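Local coordinates for glycolipid-binding domain-containing protein (Pseudomonas aeruginosa, PDB 2H1T) that is of unknown function but may bind glycolipids or take part in their metabolism, at residues Pro109-Asn112 with Thr113-Ile116. Residues are numbered along the deposited sequence; the frame is centred on the assembly and turned at random.
Sequences PFTN and TFPI
The backbone NH groups of Thr113 and Phe114 each reach back three residues, to the carbonyls of Phe110 and Thr111, and so wind Pro109-Asn112 into the start of the helix at 113-119. Thr113 N lies 3.0 Å from Phe110 O with a fairly straight N-H...O angle of 162°. The next bond, Phe114 N to Thr111 O, is longer at 3.2 Å, and its donor stands well above the carbonyl plane. Pro115 suits this first turn, since its ring nitrogen has no hydrogen to give; its CD instead packs 3.4 Å from Thr111 O.

Both phenylalanines leave the same side of this turn, four residues apart. Phe110 holds CG anti to its backbone N (chi1 176°), whereas Phe114 has CG anti to its carbonyl carbon, and the rings converge in an offset edge-to-face pair. The edge of Phe114 is directed at the face of Phe110, with centroids 5.2 Å apart and planes at 74°. Leu52 and Trp54 of strand 45-54 touch both rings, a setting that suits large apolar groups.

Thr113 adds a polar tie: a water donates to its OG1 and to Pro109 O, at 2.7 Å each, while OG1 also hydrogen-bonds Gly176 O. Ile116 lays CD1 against Asn112 O. Phe110 and Phe114 thus form an i to i+4 aromatic pair on an irregular helical entry, facing strand 45-54 of the antiparallel sheet, while Asn112 meets strands 167-172 and 178-181 of the mixed sheet and Ile116 the first of these, so the helical turn lies between the two sheets.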
# COMPACT_ATOMS: atom_id res chain seq x y z
N PRO A 109 3.81 -0.84 -16.25
CA PRO A 109 4.13 -1.24 -17.63
C PRO A 109 2.90 -1.25 -18.54
O PRO A 109 3.00 -1.50 -19.77
CB PRO A 109 4.71 -2.64 -17.43
CG PRO A 109 3.94 -3.17 -16.32
CD PRO A 109 3.67 -2.02 -15.37
N PHE A 110 1.74 -0.95 -17.97
CA PHE A 110 0.52 -0.81 -18.81
C PHE A 110 0.73 0.18 -19.94
O PHE A 110 0.39 -0.11 -21.10
CB PHE A 110 -0.71 -0.40 -18.03
CG PHE A 110 -1.93 -0.17 -18.90
CD1 PHE A 110 -2.34 -1.15 -19.84
CD2 PHE A 110 -2.67 0.95 -18.79
CE1 PHE A 110 -3.45 -0.96 -20.65
CE2 PHE A 110 -3.78 1.15 -19.60
CZ PHE A 110 -4.17 0.20 -20.53
N THR A 111 1.29 1.34 -19.61
CA THR A 111 1.26 2.44 -20.56
C THR A 111 2.13 2.25 -21.81
O THR A 111 1.92 2.92 -22.80
CB THR A 111 1.56 3.79 -19.87
OG1 THR A 111 2.83 3.75 -19.17
CG2 THR A 111 0.43 4.13 -18.89
N ASN A 112 3.03 1.27 -21.78
CA ASN A 112 3.81 0.91 -22.97
C ASN A 112 2.90 0.40 -24.11
O ASN A 112 3.28 0.42 -25.27
CB ASN A 112 4.83 -0.15 -22.61
CG ASN A 112 5.91 0.35 -21.66
OD1 ASN A 112 5.82 0.16 -20.44
ND2 ASN A 112 6.86 1.05 -22.19
N THR A 113 1.70 -0.04 -23.75
CA THR A 113 0.74 -0.53 -24.73
C THR A 113 0.26 0.56 -25.68
O THR A 113 0.04 0.30 -26.86
CB THR A 113 -0.43 -1.20 -24.01
OG1 THR A 113 0.08 -2.33 -23.32
CG2 THR A 113 -1.51 -1.67 -24.97
N PHE A 114 0.23 1.80 -25.22
CA PHE A 114 -0.32 2.89 -26.04
C PHE A 114 0.46 3.11 -27.32
O PHE A 114 -0.14 3.03 -28.39
CB PHE A 114 -0.54 4.16 -25.22
CG PHE A 114 -1.66 4.00 -24.23
CD1 PHE A 114 -2.99 4.00 -24.66
CD2 PHE A 114 -1.41 3.77 -22.89
CE1 PHE A 114 -4.05 3.83 -23.78
CE2 PHE A 114 -2.48 3.57 -21.99
CZ PHE A 114 -3.79 3.58 -22.43
N PRO A 115 1.79 3.41 -27.22
CA PRO A 115 2.51 3.60 -28.48
C PRO A 115 2.48 2.36 -29.37
O PRO A 115 2.35 2.49 -30.59
CB PRO A 115 3.93 3.96 -28.04
CG PRO A 115 3.77 4.51 -26.65
CD PRO A 115 2.64 3.70 -26.06
N ILE A 116 2.54 1.17 -28.76
CA ILE A 116 2.49 -0.06 -29.52
C ILE A 116 1.21 -0.16 -30.33
O ILE A 116 1.26 -0.45 -31.51
CB ILE A 116 2.68 -1.28 -28.61
CG1 ILE A 116 4.14 -1.30 -28.12
CG2 ILE A 116 2.45 -2.61 -29.36
CD1 ILE A 116 4.33 -2.14 -26.87
O HOH W 1 1.30 -3.23 -21.03